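Local atomic coordinates of uncharacterized metalloprotein (Deinococcus radiodurans, PDB entry 3GG7), a protein that is of unknown function but binds manganese and probably acts as a TatD-type metal-dependent hydrolase of ester bonds. Residues A[110-124]-A[135-148]. Numbering follows the deposited sequence.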
ATOM      1  N   LEU A 110      12.177   1.233  -8.613  1.00 21.47           N
ATOM      2  CA  LEU A 110      12.467  -0.189  -8.456  1.00 22.12           C
ATOM      3  C   LEU A 110      13.966  -0.450  -8.511  1.00 23.44           C
ATOM      4  O   LEU A 110      14.486  -1.198  -7.693  1.00 23.49           O
ATOM      5  CB  LEU A 110      11.730  -1.005  -9.510  1.00 22.59           C
ATOM      6  CG  LEU A 110      10.209  -0.987  -9.424  1.00 21.36           C
ATOM      7  CD1 LEU A 110       9.609  -1.830 -10.527  1.00 23.04           C
ATOM      8  CD2 LEU A 110       9.704  -1.501  -8.061  1.00 20.75           C
ATOM      9  N   ARG A 111      14.656   0.224  -9.415  1.00 24.09           N
ATOM     10  CA  ARG A 111      16.099   0.066  -9.513  1.00 25.69           C
ATOM     11  C   ARG A 111      16.829   0.553  -8.250  1.00 25.60           C
ATOM     12  O   ARG A 111      17.729  -0.135  -7.755  1.00 26.56           O
ATOM     13  CB  ARG A 111      16.620   0.750 -10.772  1.00 26.77           C
ATOM     14  CG  ARG A 111      16.168   0.063 -12.055  1.00 31.57           C
ATOM     15  CD  ARG A 111      17.130   0.351 -13.193  1.00 38.50           C
ATOM     16  NE  ARG A 111      16.524   0.220 -14.519  1.00 43.11           N
ATOM     17  CZ  ARG A 111      16.116  -0.922 -15.083  1.00 47.05           C
ATOM     18  NH1 ARG A 111      16.202  -2.094 -14.444  1.00 47.90           N
ATOM     19  NH2 ARG A 111      15.600  -0.891 -16.310  1.00 49.17           N
ATOM     20  N   ARG A 112      16.411   1.698  -7.695  1.00 25.09           N
ATOM     21  CA  ARG A 112      17.029   2.220  -6.472  1.00 25.15           C
ATOM     22  C   ARG A 112      16.732   1.299  -5.303  1.00 24.59           C
ATOM     23  O   ARG A 112      17.602   1.057  -4.463  1.00 25.14           O
ATOM     24  CB  ARG A 112      16.562   3.636  -6.158  1.00 25.49           C
ATOM     25  CG  ARG A 112      16.855   4.650  -7.264  1.00 28.96           C
ATOM     26  CD  ARG A 112      18.341   4.932  -7.440  1.00 35.02           C
ATOM     27  NE  ARG A 112      19.046   3.889  -8.189  1.00 39.62           N
ATOM     28  CZ  ARG A 112      18.981   3.698  -9.511  1.00 42.71           C
ATOM     29  NH1 ARG A 112      19.682   2.709 -10.063  1.00 44.10           N
ATOM     30  NH2 ARG A 112      18.221   4.465 -10.290  1.00 43.96           N
ATOM     31  N   CYS A 113      15.526   0.725  -5.259  1.00 24.35           N
ATOM     32  CA  CYS A 113      15.203  -0.253  -4.222  1.00 24.73           C
ATOM     33  C   CYS A 113      16.164  -1.439  -4.317  1.00 26.00           C
ATOM     34  O   CYS A 113      16.725  -1.860  -3.322  1.00 26.79           O
ATOM     35  CB  CYS A 113      13.777  -0.742  -4.322  1.00 24.23           C
ATOM     36  SG  CYS A 113      12.563   0.505  -3.759  1.00 23.31           S
ATOM     37  N   GLU A 114      16.384  -1.933  -5.529  1.00 27.37           N
ATOM     38  CA  GLU A 114      17.338  -3.041  -5.720  1.00 28.59           C
ATOM     39  C   GLU A 114      18.736  -2.652  -5.229  1.00 28.86           C
ATOM     40  O   GLU A 114      19.385  -3.429  -4.493  1.00 28.95           O
ATOM     41  CB  GLU A 114      17.383  -3.480  -7.181  1.00 28.76           C
ATOM     42  CG  GLU A 114      18.339  -4.636  -7.409  1.00 32.81           C
ATOM     43  CD  GLU A 114      18.371  -5.138  -8.829  1.00 37.90           C
ATOM     44  OE1 GLU A 114      17.346  -5.043  -9.560  1.00 43.86           O
ATOM     45  OE2 GLU A 114      19.439  -5.672  -9.203  1.00 42.81           O
ATOM     46  N   ASP A 115      19.162  -1.437  -5.577  1.00 29.08           N
ATOM     47  CA  ASP A 115      20.505  -0.957  -5.247  1.00 29.84           C
ATOM     48  C   ASP A 115      20.725  -0.854  -3.735  1.00 29.82           C
ATOM     49  O   ASP A 115      21.850  -0.974  -3.257  1.00 30.35           O
ATOM     50  CB  ASP A 115      20.764   0.421  -5.873  1.00 30.45           C
ATOM     51  CG  ASP A 115      20.983   0.374  -7.360  1.00 34.32           C
ATOM     52  OD1 ASP A 115      21.283  -0.706  -7.901  1.00 38.54           O
ATOM     53  OD2 ASP A 115      20.861   1.452  -7.995  1.00 40.81           O
ATOM     54  N   HIS A 116      19.647  -0.621  -2.978  1.00 28.39           N
ATOM     55  CA  HIS A 116      19.711  -0.474  -1.533  1.00 28.06           C
ATOM     56  C   HIS A 116      19.321  -1.759  -0.802  1.00 27.98           C
ATOM     57  O   HIS A 116      19.072  -1.743   0.404  1.00 28.50           O
ATOM     58  CB  HIS A 116      18.830   0.710  -1.077  1.00 27.15           C
ATOM     59  CG  HIS A 116      19.396   2.053  -1.408  1.00 28.79           C
ATOM     60  ND1 HIS A 116      20.097   2.805  -0.489  1.00 30.10           N
ATOM     61  CD2 HIS A 116      19.350   2.791  -2.542  1.00 27.88           C
ATOM     62  CE1 HIS A 116      20.462   3.945  -1.045  1.00 29.68           C
ATOM     63  NE2 HIS A 116      20.015   3.965  -2.287  1.00 29.77           N
ATOM     64  N   GLY A 117      19.268  -2.868  -1.537  1.00 28.01           N
ATOM     65  CA  GLY A 117      19.085  -4.196  -0.949  1.00 27.57           C
ATOM     66  C   GLY A 117      17.649  -4.679  -0.827  1.00 27.15           C
ATOM     67  O   GLY A 117      17.363  -5.662  -0.140  1.00 28.42           O
ATOM     68  N   GLY A 118      16.739  -4.000  -1.518  1.00 25.53           N
ATOM     69  CA  GLY A 118      15.337  -4.412  -1.556  1.00 24.75           C
ATOM     70  C   GLY A 118      14.516  -3.710  -0.488  1.00 23.49           C
ATOM     71  O   GLY A 118      15.018  -3.372   0.578  1.00 23.23           O
ATOM     72  N   ARG A 119      13.246  -3.477  -0.801  1.00 22.71           N
ATOM     73  CA  ARG A 119      12.303  -2.847   0.135  1.00 21.50           C
ATOM     74  C   ARG A 119      10.942  -3.533   0.064  1.00 21.78           C
ATOM     75  O   ARG A 119      10.636  -4.257  -0.904  1.00 22.47           O
ATOM     76  CB  ARG A 119      12.124  -1.348  -0.217  1.00 21.39           C
ATOM     77  CG  ARG A 119      13.370  -0.485  -0.042  1.00 20.62           C
ATOM     78  CD  ARG A 119      13.723  -0.368   1.425  1.00 20.60           C
ATOM     79  NE  ARG A 119      14.818   0.541   1.721  1.00 21.48           N
ATOM     80  CZ  ARG A 119      16.107   0.212   1.704  1.00 22.73           C
ATOM     81  NH1 ARG A 119      16.504  -0.989   1.285  1.00 23.80           N
ATOM     82  NH2 ARG A 119      17.024   1.109   2.033  1.00 22.90           N
ATOM     83  N   ILE A 120      10.125  -3.290   1.076  1.00 19.91           N
ATOM     84  CA  ILE A 120       8.726  -3.685   1.094  1.00 20.02           C
ATOM     85  C   ILE A 120       7.976  -2.557   0.382  1.00 19.97           C
ATOM     86  O   ILE A 120       8.073  -1.396   0.787  1.00 19.91           O
ATOM     87  CB  ILE A 120       8.227  -3.872   2.528  1.00 20.30           C
ATOM     88  CG1 ILE A 120       8.914  -5.080   3.185  1.00 22.28           C
ATOM     89  CG2 ILE A 120       6.709  -4.001   2.550  1.00 20.86           C
ATOM     90  CD1 ILE A 120       8.762  -5.096   4.713  1.00 24.14           C
ATOM     91  N   LEU A 121       7.267  -2.886  -0.695  1.00 20.08           N
ATOM     92  CA  LEU A 121       6.666  -1.892  -1.593  1.00 20.77           C
ATOM     93  C   LEU A 121       5.147  -1.950  -1.463  1.00 19.49           C
ATOM     94  O   LEU A 121       4.552  -3.040  -1.536  1.00 20.62           O
ATOM     95  CB  LEU A 121       7.029  -2.207  -3.046  1.00 21.61           C
ATOM     96  CG  LEU A 121       8.456  -2.689  -3.288  1.00 25.88           C
ATOM     97  CD1 LEU A 121       8.564  -3.185  -4.713  1.00 27.43           C
ATOM     98  CD2 LEU A 121       9.438  -1.599  -3.007  1.00 27.46           C
ATOM     99  N   SER A 122       4.504  -0.791  -1.311  1.00 19.04           N
ATOM    100  CA  SER A 122       3.042  -0.687  -1.355  1.00 18.58           C
ATOM    101  C   SER A 122       2.682   0.012  -2.661  1.00 18.88           C
ATOM    102  O   SER A 122       2.949   1.219  -2.856  1.00 19.11           O
ATOM    103  CB  SER A 122       2.502   0.054  -0.140  1.00 18.52           C
ATOM    104  OG  SER A 122       1.103   0.043  -0.158  1.00 17.95           O
ATOM    105  N   ILE A 123       2.099  -0.751  -3.582  1.00 18.89           N
ATOM    106  CA  ILE A 123       2.052  -0.396  -4.989  1.00 18.53           C
ATOM    107  C   ILE A 123       0.623  -0.144  -5.504  1.00 19.04           C
ATOM    108  O   ILE A 123      -0.281  -0.943  -5.266  1.00 20.20           O
ATOM    109  CB  ILE A 123       2.720  -1.522  -5.826  1.00 19.29           C
ATOM    110  CG1 ILE A 123       4.179  -1.665  -5.441  1.00 19.52           C
ATOM    111  CG2 ILE A 123       2.585  -1.260  -7.350  1.00 19.32           C
ATOM    112  CD1 ILE A 123       4.813  -2.961  -5.987  1.00 24.30           C
ATOM    113  N   HIS A 124       0.482   0.981  -6.212  1.00 18.91           N
ATOM    114  CA  HIS A 124      -0.701   1.390  -6.977  1.00 18.42           C
ATOM    115  C   HIS A 124      -0.659   0.736  -8.345  1.00 18.52           C
ATOM    116  O   HIS A 124       0.382   0.772  -9.011  1.00 18.90           O
ATOM    117  CB  HIS A 124      -0.625   2.918  -7.140  1.00 18.32           C
ATOM    118  CG  HIS A 124      -1.851   3.565  -7.691  1.00 21.25           C
ATOM    119  ND1 HIS A 124      -2.739   4.269  -6.906  1.00 24.27           N
ATOM    120  CD2 HIS A 124      -2.293   3.695  -8.962  1.00 21.73           C
ATOM    121  CE1 HIS A 124      -3.715   4.752  -7.655  1.00 25.17           C
ATOM    122  NE2 HIS A 124      -3.455   4.440  -8.915  1.00 23.83           N
ATOM    123  N   CYS A 135       6.807  -4.712 -14.889  1.00 23.82           N
ATOM    124  CA  CYS A 135       7.897  -3.990 -14.205  1.00 24.41           C
ATOM    125  C   CYS A 135       8.464  -4.804 -13.059  1.00 24.11           C
ATOM    126  O   CYS A 135       9.655  -4.811 -12.858  1.00 23.56           O
ATOM    127  CB  CYS A 135       7.431  -2.615 -13.672  1.00 24.51           C
ATOM    128  SG  CYS A 135       7.038  -1.397 -14.932  1.00 27.26           S
ATOM    129  N   LEU A 136       7.600  -5.445 -12.285  1.00 23.96           N
ATOM    130  CA  LEU A 136       8.043  -6.234 -11.142  1.00 24.63           C
ATOM    131  C   LEU A 136       8.806  -7.463 -11.631  1.00 25.78           C
ATOM    132  O   LEU A 136       9.810  -7.842 -11.033  1.00 26.83           O
ATOM    133  CB  LEU A 136       6.870  -6.672 -10.285  1.00 24.24           C
ATOM    134  CG  LEU A 136       6.191  -5.533  -9.518  1.00 24.82           C
ATOM    135  CD1 LEU A 136       4.943  -6.037  -8.814  1.00 24.90           C
ATOM    136  CD2 LEU A 136       7.159  -4.891  -8.531  1.00 24.99           C
ATOM    137  N   GLU A 137       8.310  -8.075 -12.698  1.00 26.29           N
ATOM    138  CA  GLU A 137       8.997  -9.255 -13.261  1.00 27.74           C
ATOM    139  C   GLU A 137      10.399  -8.887 -13.747  1.00 28.30           C
ATOM    140  O   GLU A 137      11.334  -9.688 -13.632  1.00 30.01           O
ATOM    141  CB  GLU A 137       8.202  -9.871 -14.397  1.00 28.48           C
ATOM    142  CG  GLU A 137       8.807 -11.188 -14.835  1.00 29.48           C
ATOM    143  CD  GLU A 137       7.875 -12.036 -15.649  1.00 35.12           C
ATOM    144  OE1 GLU A 137       8.172 -13.245 -15.773  1.00 38.64           O
ATOM    145  OE2 GLU A 137       6.866 -11.515 -16.160  1.00 38.99           O
ATOM    146  N   ALA A 138      10.548  -7.675 -14.274  1.00 28.66           N
ATOM    147  CA  ALA A 138      11.822  -7.183 -14.787  1.00 28.64           C
ATOM    148  C   ALA A 138      12.786  -6.747 -13.682  1.00 29.56           C
ATOM    149  O   ALA A 138      13.989  -6.587 -13.918  1.00 30.05           O
ATOM    150  CB  ALA A 138      11.578  -6.031 -15.748  1.00 28.97           C
ATOM    151  N   ASN A 139      12.248  -6.547 -12.478  1.00 29.19           N
ATOM    152  CA  ASN A 139      13.007  -6.048 -11.339  1.00 29.93           C
ATOM    153  C   ASN A 139      12.717  -6.873 -10.088  1.00 30.49           C
ATOM    154  O   ASN A 139      12.241  -6.322  -9.100  1.00 29.45           O
ATOM    155  CB  ASN A 139      12.595  -4.584 -11.057  1.00 29.76           C
ATOM    156  CG  ASN A 139      13.001  -3.629 -12.156  1.00 30.93           C
ATOM    157  OD1 ASN A 139      14.119  -3.112 -12.154  1.00 34.13           O
ATOM    158  ND2 ASN A 139      12.089  -3.367 -13.094  1.00 30.14           N
ATOM    159  N   PRO A 140      12.999  -8.203 -10.112  1.00 31.60           N
ATOM    160  CA  PRO A 140      12.652  -9.076  -8.990  1.00 32.18           C
ATOM    161  C   PRO A 140      13.439  -8.809  -7.713  1.00 31.99           C
ATOM    162  O   PRO A 140      12.976  -9.180  -6.644  1.00 34.68           O
ATOM    163  CB  PRO A 140      12.969 -10.490  -9.521  1.00 32.34           C
ATOM    164  CG  PRO A 140      13.975 -10.270 -10.535  1.00 32.62           C
ATOM    165  CD  PRO A 140      13.664  -8.959 -11.185  1.00 32.32           C
ATOM    166  N   ARG A 141      14.578  -8.131  -7.802  1.00 31.02           N
ATOM    167  CA  ARG A 141      15.377  -7.845  -6.612  1.00 30.51           C
ATOM    168  C   ARG A 141      15.020  -6.507  -5.942  1.00 28.69           C
ATOM    169  O   ARG A 141      15.681  -6.098  -4.992  1.00 28.01           O
ATOM    170  CB  ARG A 141      16.859  -7.869  -6.967  1.00 31.72           C
ATOM    171  CG  ARG A 141      17.359  -9.239  -7.349  1.00 35.41           C
ATOM    172  CD  ARG A 141      18.834  -9.190  -7.606  1.00 40.14           C
ATOM    173  NE  ARG A 141      19.314 -10.466  -8.123  1.00 45.52           N
ATOM    174  CZ  ARG A 141      19.493 -10.762  -9.412  1.00 48.55           C
ATOM    175  NH1 ARG A 141      19.243  -9.869 -10.369  1.00 49.70           N
ATOM    176  NH2 ARG A 141      19.936 -11.970  -9.746  1.00 49.85           N
ATOM    177  N   SER A 142      13.957  -5.857  -6.421  1.00 26.83           N
ATOM    178  CA  SER A 142      13.490  -4.598  -5.822  1.00 26.11           C
ATOM    179  C   SER A 142      12.862  -4.803  -4.441  1.00 25.47           C
ATOM    180  O   SER A 142      12.752  -3.854  -3.646  1.00 24.32           O
ATOM    181  CB  SER A 142      12.507  -3.882  -6.747  1.00 26.46           C
ATOM    182  OG  SER A 142      11.435  -4.720  -7.095  1.00 26.07           O
ATOM    183  N   GLY A 143      12.448  -6.027  -4.154  1.00 25.01           N
ATOM    184  CA  GLY A 143      11.961  -6.397  -2.842  1.00 24.64           C
ATOM    185  C   GLY A 143      10.645  -7.130  -2.905  1.00 24.50           C
ATOM    186  O   GLY A 143      10.398  -7.894  -3.848  1.00 25.82           O
ATOM    187  N   THR A 144       9.806  -6.937  -1.887  1.00 22.41           N
ATOM    188  CA  THR A 144       8.535  -7.651  -1.749  1.00 22.89           C
ATOM    189  C   THR A 144       7.393  -6.734  -2.143  1.00 21.90           C
ATOM    190  O   THR A 144       7.158  -5.729  -1.458  1.00 20.98           O
ATOM    191  CB  THR A 144       8.300  -8.160  -0.307  1.00 23.73           C
ATOM    192  OG1 THR A 144       9.394  -9.006   0.053  1.00 26.01           O
ATOM    193  CG2 THR A 144       6.951  -8.941  -0.191  1.00 25.23           C
ATOM    194  N   PRO A 145       6.697  -7.034  -3.247  1.00 21.12           N
ATOM    195  CA  PRO A 145       5.656  -6.133  -3.725  1.00 21.94           C
ATOM    196  C   PRO A 145       4.309  -6.425  -3.127  1.00 21.00           C
ATOM    197  O   PRO A 145       3.813  -7.559  -3.200  1.00 22.49           O
ATOM    198  CB  PRO A 145       5.625  -6.394  -5.236  1.00 21.60           C
ATOM    199  CG  PRO A 145       6.140  -7.793  -5.421  1.00 22.76           C
ATOM    200  CD  PRO A 145       6.967  -8.132  -4.200  1.00 21.36           C
ATOM    201  N   ILE A 146       3.688  -5.417  -2.532  1.00 19.98           N
ATOM    202  CA  ILE A 146       2.319  -5.533  -2.088  1.00 19.25           C
ATOM    203  C   ILE A 146       1.441  -4.754  -3.041  1.00 19.88           C
ATOM    204  O   ILE A 146       1.624  -3.539  -3.212  1.00 20.35           O
ATOM    205  CB  ILE A 146       2.117  -4.911  -0.686  1.00 19.19           C
ATOM    206  CG1 ILE A 146       3.120  -5.476   0.315  1.00 19.62           C
ATOM    207  CG2 ILE A 146       0.690  -5.161  -0.224  1.00 20.44           C
ATOM    208  CD1 ILE A 146       3.205  -4.633   1.632  1.00 21.45           C
ATOM    209  N   LEU A 147       0.470  -5.420  -3.641  1.00 19.64           N
ATOM    210  CA  LEU A 147      -0.458  -4.729  -4.486  1.00 19.70           C
ATOM    211  C   LEU A 147      -1.578  -4.212  -3.625  1.00 19.83           C
ATOM    212  O   LEU A 147      -2.381  -4.960  -3.068  1.00 20.56           O
ATOM    213  CB  LEU A 147      -0.964  -5.653  -5.611  1.00 19.91           C
ATOM    214  CG  LEU A 147       0.167  -6.164  -6.485  1.00 20.92           C
ATOM    215  CD1 LEU A 147      -0.452  -7.008  -7.601  1.00 23.56           C
ATOM    216  CD2 LEU A 147       0.981  -5.050  -7.078  1.00 24.14           C
ATOM    217  N   HIS A 148      -1.627  -2.889  -3.501  1.00 20.05           N
ATOM    218  CA  HIS A 148      -2.627  -2.226  -2.671  1.00 20.04           C
ATOM    219  C   HIS A 148      -3.917  -2.011  -3.485  1.00 21.26           C
ATOM    220  O   HIS A 148      -3.870  -1.615  -4.649  1.00 20.80           O
ATOM    221  CB  HIS A 148      -2.029  -0.924  -2.114  1.00 20.61           C
ATOM    222  CG  HIS A 148      -2.807   0.309  -2.446  1.00 18.78           C
ATOM    223  ND1 HIS A 148      -3.979   0.644  -1.805  1.00 20.74           N
ATOM    224  CD2 HIS A 148      -2.557   1.309  -3.326  1.00 22.48           C
ATOM    225  CE1 HIS A 148      -4.431   1.786  -2.301  1.00 23.47           C
ATOM    226  NE2 HIS A 148      -3.590   2.201  -3.228  1.00 22.70           N
TER
HETATM  227  O   HOH W   1      -2.093  -2.500  -6.619  1.00 20.92           O
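Strands 119-124 and 143-148 pair in parallel through six backbone hydrogen bonds, from Arg-119 N to Ser-142 O at one end to His-148 N and Ile-123 O at the other. Ile-146 N donates to Leu-121 O at 2.7 Å. A water bridges Ile-123 O and His-148 O.

Apolar contacts lie on both faces of the pair. On the face of Leu-121 and Ile-123, toward helix 129-138, the Ile-123 side chain lies alongside Pro-145, pointing the same way, and its CD1 touches Pro-145 CB at 3.6 Å. The same methyl meets Leu-136 CD2 tip to tip at 4.0 Å. On the face of Ile-120 and Ile-146, Ile-120 CG2 meets Ile-146 CD1 at 3.7 Å.

Leu-110 joins the two helices. Its CD1 lies 3.9 Å from Cys-135 CB, and its side chain crosses Asn-139 at about a right angle. Asn-139 is held by ND2, which gives a nearly straight bond (172°) to Cys-135 O in the amide plane. With an alanine in its place, Cys-135 O would probably lose this donor and a gap would open beside Leu-110. Ser-142 OG, turned between its backbone N and carbonyl carbon (chi1 55°), bonds to Asn-139 O at 2.7 Å and packs against Leu-110 CD2.

The contact belongs to a right-handed beta-alpha-beta unit of the TIM barrel, completed by helix 129-138. Strands 83-88 and 166-169 flank the pair. Helix 227-243 packs on Ile-120 and Ile-146. At the C-terminal strand ends, His-124 ND1 hydrogen-bonds to Glu-86 and His-148 ND1 to Glu-194. Both histidines are predicted ligands of a second metal; the His-148 side chain lies about 4 Å from the bound manganese.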